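Local coordinates for protein purine nucleosidase, (IunH-1) (Sulfolobus solfataricus, PDB 3T8J) that is a purine nucleosidase of the nucleoside hydrolase family and binds a sodium ion in a four-chain assembly, at residues 101-106 / 131-136; 174-179 / 287-292; 2-7 / 243-248; 45-50 / 58-63. All blocks are in the same frame, centred on the assembly; numbering follows the deposited sequence.

How the contacts relate
All four contacts tie helices to one another or to the central sheet of this alpha/beta fold. Strand 60-62 of contact 4 edges that sheet, strand 3-8 of contact 3 runs through its parallel part, and strand 289-295 of contact 2 lies parallel to strand 182-185 and antiparallel to strand 251-261. Contacts 2 and 4 sit on opposite sides of the chain's centre, their centres 28 Å apart. Contact 1 touches all the others: Tyr131 packs on Ile174, Ile105 on Ile5, and Ala104 on Tyr61. The sodium ion, bound by Asp9, Asp14, Ile121 and Ser122, is about 11 Å from the side chain of Ala47 and about 13 Å from that of Phe4.

Contact 1. Residues 101-106 / 131-136; sequences AALAII and YLLDNS
Leu133 and Asp134, where helix 125-133 ends, close against Leu103 and Ile106 of helix 101-111; this is helix-to-helix packing in an alpha/beta fold, the two helices being joined in sequence through strand 116-120. Tyr131 starts the segment pointing away from its partner, and its hydroxyl bonds Lys66 of the second subunit. Leu133 does the apolar work. Its CB meets Ile106 CD1 at 3.7 Å, the two side chains crossing at about a right angle, while its CD1 reaches Leu103 CD2 at 4.0 Å. Leu129 of the second subunit packs on Leu133, and Leu103 meets its own copy there, so the pair belongs to the subunit interface as well. At Asp134 the chain leaves the helix. Asp134 CB lies 3.9 Å from Ile106 CD1; with CG anti to the backbone N (chi1 -173°), the carboxylate puts OD2 3.6 Å from Ile106 CG2. Asn135 reaches back, its ND2 donating to Tyr131 O at 2.8 Å. The other oxygen of Asp134 serves the turn ahead: OD1 takes a capping bond from Ser136 N at 3.1 Å and, from the same face of the carboxylate, a shorter hydrogen bond of 2.6 Å from Ser136 OG.

Contact 2. Residues 174-179 / 287-292; sequences IVFNAG and PNAEIV
Phe176 of helix 169-177 presents two different surfaces to the start of strand 289-295: its backbone carbonyl to Asn288 and its ring to Ala289. The amide of Asn288 comes in at the ring's edge, near the ring plane, with ND2 4.1 Å from Phe176 CB, and goes on to donate to Phe176 O at 3.2 Å. That bond is bent, with 136° at the hydrogen, and the nitrogen stands above the carbonyl plane, 42° out of it, instead of meeting a lone pair. Farther along the ring, CE2 touches the Ala289 methyl at 4.0 Å, an oblique approach. Asn288 holds its CG between the backbone N and the carbonyl carbon (chi1 62°), which turns the amide to the helix. Its OD1 accepts from Val259 N, so both ends of the amide are used. Asn288 and Ala289 form a classic beta bulge facing Arg257, and the bulge lets these consecutive residues both direct their CB atoms to the helix. Met184 of strand 182-185 also packs on the ring. The chemistry is therefore mixed: one imperfect polar bond beside an apolar touch, with the amide joining helix 169-177 to strand 251-261 as well.

Contact 3. Residues 2-7 / 243-248; sequences RHFIID and AIAIDG
Arg2 grips the carbonyl of Ala245 end-on, NH2 at 2.8 Å and NH1 at 3.0 Å from the single atom Ala245 O. Both nitrogens reach it from the same face of the carbonyl, and the oxygen lies almost in the guanidinium plane. NH1 has in addition a weak, long bond to Ile246 O at 3.4 Å, also at the guanidinium edge. These carbonyls close helix 237-246, whose C-terminal end would be expected to carry partial negative charge, which suits the cation. Beside this polar grip, Phe4 CZ packs against Ala245 CB at 4.2 Å, obliquely to the ring. The arginine reaches the helix through an extended chain that bends once, at chi3 (69°), and Glu117 holds it there by a salt bridge to NE, which also lies at the edge of the Phe4 ring, in its plane. Ile26 and Glu117 pack on Phe4 in turn. Phe4 lies on strand 3-8, with Arg2 just ahead of it; the strand runs between strands 27-33 and 116-120 and is bonded to both through its backbone. Helix 237-246 lies against it, while Ile246 turns away and packs on Leu20 and Leu21 of helix 12-23.

Contact 4. Residues 45-50 / 58-63; sequences KNALWA and IPVYPG
A beta-alpha-beta unit, strand 27-33, helix 40-53 and strand 60-62, is closed where Ala47 and Leu48 of the helix meet Val60 of its second strand. Val60 directs its CB toward the helix, and its two methyls divide between the two residues. The CG2 branch, set beside the backbone N, meets Leu48 CD2 at 3.8 Å, and Val60 CB follows at 3.9 Å from the same methyl. The other branch, CG1, stands anti to the backbone N (chi1 177°) and reaches the Ala47 methyl more loosely, at 4.3 Å from its CB. Leu48 does not aim its CB at the strand. Its CG lies anti to the carbonyl carbon (chi1 -68°), and from there one terminal methyl, CD2, swings over to Val60. The small side chain of Ala47, by contrast, points toward the strand and also packs on Val31 and Ile33, so it spans both strands of the unit.

Leu51, one turn on from Ala47 in the same helix, and Ile33 add to the packing on Val60. The strand itself is held by backbone bonds from Pro59 and Tyr61 to Val31, and from Tyr61 to Ile33. Elsewhere on the helix, Asn46 ND2 donates to the carbonyls of Thr10 and Gly82.

No hydrogen bond crosses between 45-50 and 58-63, and the three residues that touch are all buried. Between these two segments the contact is apolar packing, while directional backbone bonds to the strand come from Val31 and Ile33 of the sheet, and also from Gln97 and Ala101.

Contact 1. Residues 101-106 / 131-136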
loop_
_atom_site.group_PDB
_atom_site.type_symbol
_atom_site.label_atom_id
_atom_site.label_comp_id
_atom_site.label_asym_id
_atom_site.label_seq_id
_atom_site.Cartn_x
_atom_site.Cartn_y
_atom_site.Cartn_z
ATOM N N ALA A 101 -22.040 -4.482 -23.439
ATOM C CA ALA A 101 -22.924 -4.344 -22.292
ATOM C C ALA A 101 -22.946 -2.930 -21.696
ATOM O O ALA A 101 -24.009 -2.468 -21.318
ATOM C CB ALA A 101 -22.549 -5.328 -21.191
ATOM N N ALA A 102 -21.797 -2.281 -21.572
ATOM C CA ALA A 102 -21.796 -0.927 -20.926
ATOM C C ALA A 102 -22.631 0.083 -21.710
ATOM O O ALA A 102 -23.359 0.908 -21.114
ATOM C CB ALA A 102 -20.365 -0.426 -20.742
ATOM N N LEU A 103 -22.577 0.026 -23.037
ATOM C CA LEU A 103 -23.381 0.869 -23.891
ATOM C C LEU A 103 -24.874 0.498 -23.842
ATOM O O LEU A 103 -25.758 1.385 -23.828
ATOM C CB LEU A 103 -22.817 0.898 -25.319
ATOM C CG LEU A 103 -21.330 1.283 -25.420
ATOM C CD1 LEU A 103 -20.852 1.188 -26.877
ATOM C CD2 LEU A 103 -21.050 2.671 -24.840
ATOM N N ALA A 104 -25.176 -0.802 -23.773
ATOM C CA ALA A 104 -26.555 -1.259 -23.605
ATOM C C ALA A 104 -27.165 -0.785 -22.286
ATOM O O ALA A 104 -28.325 -0.385 -22.233
ATOM C CB ALA A 104 -26.638 -2.792 -23.711
ATOM N N ILE A 105 -26.388 -0.827 -21.214
ATOM C CA ILE A 105 -26.855 -0.325 -19.895
ATOM C C ILE A 105 -27.239 1.153 -19.980
ATOM O O ILE A 105 -28.291 1.536 -19.479
ATOM C CB ILE A 105 -25.794 -0.571 -18.797
ATOM C CG1 ILE A 105 -25.623 -2.071 -18.537
ATOM C CG2 ILE A 105 -26.168 0.165 -17.479
ATOM C CD1 ILE A 105 -24.312 -2.427 -17.799
ATOM N N ILE A 106 -26.413 1.958 -20.650
ATOM C CA ILE A 106 -26.733 3.387 -20.811
ATOM C C ILE A 106 -28.036 3.571 -21.611
ATOM O O ILE A 106 -28.928 4.340 -21.203
ATOM C CB ILE A 106 -25.555 4.128 -21.461
ATOM C CG1 ILE A 106 -24.356 4.187 -20.517
ATOM C CG2 ILE A 106 -25.962 5.565 -21.855
ATOM C CD1 ILE A 106 -23.044 4.544 -21.214
ATOM N N TYR A 131 -21.167 3.673 -15.927
ATOM C CA TYR A 131 -21.127 4.919 -15.106
ATOM C C TYR A 131 -20.053 5.875 -15.623
ATOM O O TYR A 131 -20.293 7.079 -15.726
ATOM C CB TYR A 131 -20.897 4.607 -13.615
ATOM C CG TYR A 131 -20.586 5.837 -12.813
ATOM C CD1 TYR A 131 -21.597 6.702 -12.471
ATOM C CD2 TYR A 131 -19.279 6.175 -12.496
ATOM C CE1 TYR A 131 -21.308 7.881 -11.790
ATOM C CE2 TYR A 131 -18.980 7.330 -11.817
ATOM C CZ TYR A 131 -20.001 8.173 -11.465
ATOM O OH TYR A 131 -19.745 9.376 -10.788
ATOM N N LEU A 132 -18.856 5.349 -15.890
ATOM C CA LEU A 132 -17.734 6.168 -16.338
ATOM C C LEU A 132 -18.061 6.904 -17.646
ATOM O O LEU A 132 -17.676 8.088 -17.818
ATOM C CB LEU A 132 -16.454 5.325 -16.497
ATOM C CG LEU A 132 -15.833 4.802 -15.195
ATOM C CD1 LEU A 132 -14.803 3.690 -15.533
ATOM C CD2 LEU A 132 -15.211 5.935 -14.420
ATOM N N LEU A 133 -18.784 6.240 -18.550
ATOM C CA LEU A 133 -19.199 6.851 -19.811
ATOM C C LEU A 133 -20.385 7.821 -19.666
ATOM O O LEU A 133 -20.494 8.767 -20.459
ATOM C CB LEU A 133 -19.530 5.773 -20.822
ATOM C CG LEU A 133 -18.280 5.037 -21.271
ATOM C CD1 LEU A 133 -18.630 3.680 -21.835
ATOM C CD2 LEU A 133 -17.495 5.880 -22.286
ATOM N N ASP A 134 -21.279 7.557 -18.707
ATOM C CA ASP A 134 -22.473 8.417 -18.475
ATOM C C ASP A 134 -22.830 8.426 -16.990
ATOM O O ASP A 134 -23.545 7.556 -16.486
ATOM C CB ASP A 134 -23.662 7.938 -19.320
ATOM C CG ASP A 134 -24.853 8.857 -19.248
ATOM O OD1 ASP A 134 -24.836 9.843 -18.490
ATOM O OD2 ASP A 134 -25.839 8.607 -19.989
ATOM N N ASN A 135 -22.372 9.454 -16.279
ATOM C CA ASN A 135 -22.613 9.531 -14.845
ATOM C C ASN A 135 -24.099 9.654 -14.458
ATOM O O ASN A 135 -24.451 9.369 -13.304
ATOM C CB ASN A 135 -21.890 10.725 -14.225
ATOM C CG ASN A 135 -20.362 10.709 -14.308
ATOM O OD1 ASN A 135 -19.773 11.739 -13.948
ATOM N ND2 ASN A 135 -19.701 9.609 -14.713
ATOM N N SER A 136 -24.948 10.087 -15.404
ATOM C CA SER A 136 -26.395 10.294 -15.179
ATOM C C SER A 136 -27.167 9.017 -14.882
ATOM O O SER A 136 -28.298 9.049 -14.402
ATOM C CB SER A 136 -27.045 11.062 -16.346
ATOM O OG SER A 136 -27.238 10.271 -17.487
#

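Contact 2. Residues 174-179 / 287-292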
loop_
_atom_site.group_PDB
_atom_site.type_symbol
_atom_site.label_atom_id
_atom_site.label_comp_id
_atom_site.label_asym_id
_atom_site.label_seq_id
_atom_site.Cartn_x
_atom_site.Cartn_y
_atom_site.Cartn_z
ATOM N N ILE A 174 -15.618 2.166 -7.714
ATOM C CA ILE A 174 -16.346 3.146 -8.543
ATOM C C ILE A 174 -17.858 3.084 -8.282
ATOM O O ILE A 174 -18.515 4.109 -8.069
ATOM C CB ILE A 174 -16.037 2.916 -10.049
ATOM C CG1 ILE A 174 -14.596 3.320 -10.330
ATOM C CG2 ILE A 174 -17.016 3.705 -10.951
ATOM C CD1 ILE A 174 -14.077 2.725 -11.686
ATOM N N VAL A 175 -18.426 1.897 -8.225
ATOM C CA VAL A 175 -19.863 1.720 -8.048
ATOM C C VAL A 175 -20.309 2.207 -6.654
ATOM O O VAL A 175 -21.330 2.894 -6.540
ATOM C CB VAL A 175 -20.253 0.250 -8.316
ATOM C CG1 VAL A 175 -21.642 -0.081 -7.783
ATOM C CG2 VAL A 175 -20.170 0.005 -9.827
ATOM N N PHE A 176 -19.530 1.853 -5.626
ATOM C CA PHE A 176 -19.878 2.215 -4.250
ATOM C C PHE A 176 -19.679 3.695 -3.969
ATOM O O PHE A 176 -20.241 4.174 -2.978
ATOM C CB PHE A 176 -19.174 1.298 -3.230
ATOM C CG PHE A 176 -19.891 0.014 -2.987
ATOM C CD1 PHE A 176 -19.802 -1.027 -3.904
ATOM C CD2 PHE A 176 -20.641 -0.188 -1.857
ATOM C CE1 PHE A 176 -20.460 -2.229 -3.697
ATOM C CE2 PHE A 176 -21.325 -1.371 -1.662
ATOM C CZ PHE A 176 -21.206 -2.410 -2.574
ATOM N N ASN A 177 -18.892 4.402 -4.794
ATOM C CA ASN A 177 -18.636 5.842 -4.618
ATOM C C ASN A 177 -19.547 6.716 -5.500
ATOM O O ASN A 177 -19.620 7.938 -5.297
ATOM C CB ASN A 177 -17.164 6.129 -4.936
ATOM C CG ASN A 177 -16.764 7.556 -4.678
ATOM O OD1 ASN A 177 -16.793 8.031 -3.543
ATOM N ND2 ASN A 177 -16.376 8.255 -5.739
ATOM N N ALA A 178 -20.261 6.116 -6.450
ATOM C CA ALA A 178 -21.001 6.863 -7.490
ATOM C C ALA A 178 -22.269 7.564 -6.991
ATOM O O ALA A 178 -22.678 8.581 -7.567
ATOM C CB ALA A 178 -21.360 5.948 -8.657
ATOM N N GLY A 179 -22.922 6.982 -5.990
ATOM C CA GLY A 179 -24.212 7.484 -5.454
ATOM C C GLY A 179 -25.455 6.684 -5.823
ATOM O O GLY A 179 -26.566 7.171 -5.707
ATOM N N PRO A 287 -23.743 6.928 5.237
ATOM C CA PRO A 287 -23.861 5.577 4.656
ATOM C C PRO A 287 -23.938 5.588 3.134
ATOM O O PRO A 287 -24.476 6.506 2.530
ATOM C CB PRO A 287 -25.168 5.053 5.226
ATOM C CG PRO A 287 -25.908 6.236 5.712
ATOM C CD PRO A 287 -24.882 7.248 6.108
ATOM N N ASN A 288 -23.417 4.528 2.515
ATOM C CA ASN A 288 -23.502 4.349 1.068
ATOM C C ASN A 288 -24.145 3.019 0.650
ATOM O O ASN A 288 -24.286 2.761 -0.550
ATOM C CB ASN A 288 -22.129 4.540 0.385
ATOM C CG ASN A 288 -21.110 3.545 0.837
ATOM O OD1 ASN A 288 -21.366 2.814 1.769
ATOM N ND2 ASN A 288 -19.930 3.513 0.179
ATOM N N ALA A 289 -24.586 2.203 1.592
ATOM C CA ALA A 289 -25.212 0.917 1.251
ATOM C C ALA A 289 -26.083 0.416 2.364
ATOM O O ALA A 289 -25.753 0.583 3.536
ATOM C CB ALA A 289 -24.152 -0.140 0.914
ATOM N N GLU A 290 -27.199 -0.199 1.999
ATOM C CA GLU A 290 -28.039 -0.900 2.941
ATOM C C GLU A 290 -27.610 -2.347 2.892
ATOM O O GLU A 290 -27.690 -2.963 1.829
ATOM C CB GLU A 290 -29.494 -0.783 2.566
ATOM C CG GLU A 290 -30.424 -1.437 3.524
ATOM C CD GLU A 290 -31.866 -1.279 3.072
ATOM O OE1 GLU A 290 -32.197 -1.759 1.948
ATOM O OE2 GLU A 290 -32.637 -0.683 3.837
ATOM N N ILE A 291 -27.179 -2.874 4.017
ATOM C CA ILE A 291 -26.633 -4.234 4.068
ATOM C C ILE A 291 -27.646 -5.177 4.722
ATOM O O ILE A 291 -28.203 -4.881 5.773
ATOM C CB ILE A 291 -25.294 -4.265 4.851
ATOM C CG1 ILE A 291 -24.319 -3.228 4.282
ATOM C CG2 ILE A 291 -24.736 -5.705 4.908
ATOM C CD1 ILE A 291 -22.921 -3.187 5.009
ATOM N N VAL A 292 -27.879 -6.338 4.092
ATOM C CA VAL A 292 -28.751 -7.369 4.649
ATOM C C VAL A 292 -27.934 -8.281 5.560
ATOM O O VAL A 292 -26.928 -8.857 5.130
ATOM C CB VAL A 292 -29.418 -8.195 3.529
ATOM C CG1 VAL A 292 -30.205 -9.385 4.105
ATOM C CG2 VAL A 292 -30.312 -7.278 2.664
#

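Contact 3. Residues 2-7 / 243-248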
loop_
_atom_site.group_PDB
_atom_site.type_symbol
_atom_site.label_atom_id
_atom_site.label_comp_id
_atom_site.label_asym_id
_atom_site.label_seq_id
_atom_site.Cartn_x
_atom_site.Cartn_y
_atom_site.Cartn_z
ATOM N N ARG A 2 -42.132 -3.970 -12.903
ATOM C CA ARG A 2 -40.728 -3.698 -12.625
ATOM C C ARG A 2 -39.888 -4.167 -13.812
ATOM O O ARG A 2 -40.236 -5.170 -14.455
ATOM C CB ARG A 2 -40.316 -4.394 -11.344
ATOM C CG ARG A 2 -41.054 -3.833 -10.105
ATOM C CD ARG A 2 -40.826 -4.633 -8.858
ATOM N NE ARG A 2 -39.453 -4.518 -8.381
ATOM C CZ ARG A 2 -38.936 -5.244 -7.396
ATOM N NH1 ARG A 2 -39.682 -6.158 -6.772
ATOM N NH2 ARG A 2 -37.670 -5.057 -7.033
ATOM N N HIS A 3 -38.789 -3.451 -14.071
ATOM C CA HIS A 3 -37.890 -3.717 -15.195
ATOM C C HIS A 3 -36.457 -3.893 -14.692
ATOM O O HIS A 3 -35.931 -3.028 -13.989
ATOM C CB HIS A 3 -37.942 -2.568 -16.182
ATOM C CG HIS A 3 -39.329 -2.208 -16.601
ATOM N ND1 HIS A 3 -40.027 -2.929 -17.547
ATOM C CD2 HIS A 3 -40.160 -1.229 -16.173
ATOM C CE1 HIS A 3 -41.225 -2.391 -17.701
ATOM N NE2 HIS A 3 -41.337 -1.365 -16.874
ATOM N N PHE A 4 -35.845 -5.015 -15.061
ATOM C CA PHE A 4 -34.511 -5.380 -14.586
ATOM C C PHE A 4 -33.522 -5.672 -15.716
ATOM O O PHE A 4 -33.859 -6.316 -16.726
ATOM C CB PHE A 4 -34.568 -6.686 -13.772
ATOM C CG PHE A 4 -34.884 -6.505 -12.310
ATOM C CD1 PHE A 4 -36.143 -6.118 -11.891
ATOM C CD2 PHE A 4 -33.929 -6.760 -11.331
ATOM C CE1 PHE A 4 -36.428 -5.955 -10.519
ATOM C CE2 PHE A 4 -34.213 -6.622 -9.981
ATOM C CZ PHE A 4 -35.474 -6.231 -9.577
ATOM N N ILE A 5 -32.273 -5.284 -15.496
ATOM C CA ILE A 5 -31.115 -5.909 -16.162
ATOM C C ILE A 5 -30.501 -6.873 -15.167
ATOM O O ILE A 5 -30.344 -6.549 -13.985
ATOM C CB ILE A 5 -30.049 -4.875 -16.544
ATOM C CG1 ILE A 5 -30.573 -3.943 -17.608
ATOM C CG2 ILE A 5 -28.730 -5.565 -16.966
ATOM C CD1 ILE A 5 -29.585 -2.801 -17.990
ATOM N N ILE A 6 -30.133 -8.079 -15.643
ATOM C CA ILE A 6 -29.381 -9.012 -14.809
ATOM C C ILE A 6 -27.985 -9.158 -15.402
ATOM O O ILE A 6 -27.837 -9.419 -16.585
ATOM C CB ILE A 6 -30.121 -10.392 -14.643
ATOM C CG1 ILE A 6 -29.364 -11.320 -13.683
ATOM C CG2 ILE A 6 -30.393 -11.075 -15.966
ATOM C CD1 ILE A 6 -30.155 -12.612 -13.350
ATOM N N ASP A 7 -26.969 -8.959 -14.561
ATOM C CA ASP A 7 -25.555 -8.976 -14.956
ATOM C C ASP A 7 -24.912 -10.235 -14.390
ATOM O O ASP A 7 -24.877 -10.431 -13.176
ATOM C CB ASP A 7 -24.871 -7.693 -14.456
ATOM C CG ASP A 7 -23.446 -7.521 -14.997
ATOM O OD1 ASP A 7 -23.236 -7.263 -16.213
ATOM O OD2 ASP A 7 -22.484 -7.660 -14.189
ATOM N N ALA A 243 -34.228 -13.155 -4.672
ATOM C CA ALA A 243 -35.464 -13.359 -3.904
ATOM C C ALA A 243 -35.788 -12.116 -3.081
ATOM O O ALA A 243 -36.948 -11.723 -3.001
ATOM C CB ALA A 243 -35.368 -14.622 -3.009
ATOM N N ILE A 244 -34.770 -11.511 -2.472
ATOM C CA ILE A 244 -34.965 -10.277 -1.691
ATOM C C ILE A 244 -35.358 -9.128 -2.634
ATOM O O ILE A 244 -36.218 -8.288 -2.299
ATOM C CB ILE A 244 -33.695 -9.930 -0.884
ATOM C CG1 ILE A 244 -33.486 -10.931 0.246
ATOM C CG2 ILE A 244 -33.755 -8.502 -0.330
ATOM C CD1 ILE A 244 -32.077 -10.857 0.825
ATOM N N ALA A 245 -34.753 -9.065 -3.829
ATOM C CA ALA A 245 -35.153 -8.019 -4.797
ATOM C C ALA A 245 -36.633 -8.134 -5.158
ATOM O O ALA A 245 -37.362 -7.138 -5.212
ATOM C CB ALA A 245 -34.277 -8.067 -6.048
ATOM N N ILE A 246 -37.113 -9.357 -5.331
ATOM C CA ILE A 246 -38.532 -9.614 -5.635
ATOM C C ILE A 246 -39.459 -9.324 -4.447
ATOM O O ILE A 246 -40.502 -8.653 -4.604
ATOM C CB ILE A 246 -38.727 -11.090 -6.105
ATOM C CG1 ILE A 246 -38.026 -11.324 -7.445
ATOM C CG2 ILE A 246 -40.209 -11.447 -6.208
ATOM C CD1 ILE A 246 -37.764 -12.828 -7.795
ATOM N N ASP A 247 -39.086 -9.834 -3.276
ATOM C CA ASP A 247 -39.872 -9.709 -2.034
ATOM C C ASP A 247 -38.960 -9.294 -0.885
ATOM O O ASP A 247 -38.258 -10.117 -0.306
ATOM C CB ASP A 247 -40.533 -11.058 -1.720
ATOM C CG ASP A 247 -41.341 -11.045 -0.428
ATOM O OD1 ASP A 247 -41.426 -9.991 0.242
ATOM O OD2 ASP A 247 -41.915 -12.108 -0.087
ATOM N N GLY A 248 -38.979 -8.007 -0.549
ATOM C CA GLY A 248 -38.085 -7.460 0.441
ATOM C C GLY A 248 -38.264 -8.009 1.845
ATOM O O GLY A 248 -37.339 -7.908 2.665
#

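Contact 4. Residues 45-50 / 58-63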
loop_
_atom_site.group_PDB
_atom_site.type_symbol
_atom_site.label_atom_id
_atom_site.label_comp_id
_atom_site.label_asym_id
_atom_site.label_seq_id
_atom_site.Cartn_x
_atom_site.Cartn_y
_atom_site.Cartn_z
ATOM N N LYS A 45 -22.520 -18.210 -23.837
ATOM C CA LYS A 45 -23.300 -19.329 -24.322
ATOM C C LYS A 45 -24.268 -19.890 -23.278
ATOM O O LYS A 45 -25.394 -20.256 -23.607
ATOM C CB LYS A 45 -22.377 -20.441 -24.863
ATOM C CG LYS A 45 -21.457 -20.010 -26.035
ATOM C CD LYS A 45 -22.172 -19.476 -27.246
ATOM C CE LYS A 45 -21.202 -19.142 -28.409
ATOM N NZ LYS A 45 -20.593 -20.357 -29.076
ATOM N N ASN A 46 -23.855 -19.881 -22.015
ATOM C CA ASN A 46 -24.717 -20.339 -20.922
ATOM C C ASN A 46 -25.987 -19.494 -20.835
ATOM O O ASN A 46 -27.086 -20.027 -20.661
ATOM C CB ASN A 46 -24.002 -20.269 -19.563
ATOM C CG ASN A 46 -22.998 -21.393 -19.330
ATOM O OD1 ASN A 46 -22.908 -22.378 -20.083
ATOM N ND2 ASN A 46 -22.254 -21.268 -18.229
ATOM N N ALA A 47 -25.830 -18.187 -20.965
ATOM C CA ALA A 47 -26.990 -17.311 -20.864
ATOM C C ALA A 47 -27.979 -17.491 -22.029
ATOM O O ALA A 47 -29.190 -17.548 -21.838
ATOM C CB ALA A 47 -26.524 -15.834 -20.752
ATOM N N LEU A 48 -27.450 -17.581 -23.245
ATOM C CA LEU A 48 -28.249 -17.813 -24.438
ATOM C C LEU A 48 -29.004 -19.140 -24.365
ATOM O O LEU A 48 -30.193 -19.209 -24.623
ATOM C CB LEU A 48 -27.361 -17.776 -25.681
ATOM C CG LEU A 48 -26.755 -16.405 -26.034
ATOM C CD1 LEU A 48 -25.531 -16.609 -26.930
ATOM C CD2 LEU A 48 -27.773 -15.474 -26.691
ATOM N N TRP A 49 -28.287 -20.195 -23.978
ATOM C CA TRP A 49 -28.895 -21.491 -23.767
ATOM C C TRP A 49 -29.986 -21.438 -22.694
ATOM O O TRP A 49 -31.052 -21.995 -22.894
ATOM C CB TRP A 49 -27.836 -22.527 -23.398
ATOM C CG TRP A 49 -28.390 -23.893 -23.124
ATOM C CD1 TRP A 49 -28.617 -24.883 -24.035
ATOM C CD2 TRP A 49 -28.799 -24.411 -21.859
ATOM N NE1 TRP A 49 -29.133 -25.996 -23.415
ATOM C CE2 TRP A 49 -29.251 -25.741 -22.080
ATOM C CE3 TRP A 49 -28.808 -23.898 -20.564
ATOM C CZ2 TRP A 49 -29.738 -26.532 -21.062
ATOM C CZ3 TRP A 49 -29.296 -24.701 -19.536
ATOM C CH2 TRP A 49 -29.748 -26.003 -19.801
ATOM N N ALA A 50 -29.731 -20.771 -21.573
ATOM C CA ALA A 50 -30.722 -20.659 -20.502
ATOM C C ALA A 50 -32.029 -20.017 -20.985
ATOM O O ALA A 50 -33.121 -20.501 -20.672
ATOM C CB ALA A 50 -30.140 -19.868 -19.325
ATOM N N ILE A 58 -34.768 -12.527 -25.046
ATOM C CA ILE A 58 -34.193 -11.363 -24.348
ATOM C C ILE A 58 -32.760 -11.153 -24.845
ATOM O O ILE A 58 -32.016 -12.114 -24.988
ATOM C CB ILE A 58 -34.242 -11.583 -22.828
ATOM C CG1 ILE A 58 -35.696 -11.604 -22.347
ATOM C CG2 ILE A 58 -33.405 -10.493 -22.078
ATOM C CD1 ILE A 58 -35.897 -12.229 -20.987
ATOM N N PRO A 59 -32.362 -9.914 -25.151
ATOM C CA PRO A 59 -31.013 -9.750 -25.672
ATOM C C PRO A 59 -29.923 -9.991 -24.630
ATOM O O PRO A 59 -30.073 -9.602 -23.456
ATOM C CB PRO A 59 -30.976 -8.304 -26.140
ATOM C CG PRO A 59 -32.024 -7.612 -25.286
ATOM C CD PRO A 59 -33.097 -8.626 -25.097
ATOM N N VAL A 60 -28.852 -10.647 -25.070
ATOM C CA VAL A 60 -27.653 -10.903 -24.289
ATOM C C VAL A 60 -26.504 -10.058 -24.844
ATOM O O VAL A 60 -26.135 -10.169 -26.019
ATOM C CB VAL A 60 -27.262 -12.413 -24.308
ATOM C CG1 VAL A 60 -25.976 -12.650 -23.549
ATOM C CG2 VAL A 60 -28.445 -13.241 -23.737
ATOM N N TYR A 61 -25.990 -9.154 -24.006
ATOM C CA TYR A 61 -24.917 -8.253 -24.382
ATOM C C TYR A 61 -23.604 -8.646 -23.706
ATOM O O TYR A 61 -23.445 -8.489 -22.478
ATOM C CB TYR A 61 -25.280 -6.805 -23.973
ATOM C CG TYR A 61 -26.491 -6.235 -24.660
ATOM C CD1 TYR A 61 -26.390 -5.654 -25.911
ATOM C CD2 TYR A 61 -27.759 -6.240 -24.042
ATOM C CE1 TYR A 61 -27.472 -5.164 -26.547
ATOM C CE2 TYR A 61 -28.861 -5.716 -24.682
ATOM C CZ TYR A 61 -28.723 -5.176 -25.939
ATOM O OH TYR A 61 -29.820 -4.656 -26.617
ATOM N N PRO A 62 -22.634 -9.138 -24.497
ATOM C CA PRO A 62 -21.332 -9.398 -23.919
ATOM C C PRO A 62 -20.665 -8.101 -23.467
ATOM O O PRO A 62 -20.642 -7.119 -24.207
ATOM C CB PRO A 62 -20.562 -10.060 -25.081
ATOM C CG PRO A 62 -21.653 -10.638 -25.971
ATOM C CD PRO A 62 -22.675 -9.517 -25.923
ATOM N N GLY A 63 -20.090 -8.129 -22.276
ATOM C CA GLY A 63 -19.401 -6.957 -21.728
ATOM C C GLY A 63 -17.919 -7.195 -21.523
ATOM O O GLY A 63 -17.238 -7.848 -22.341
#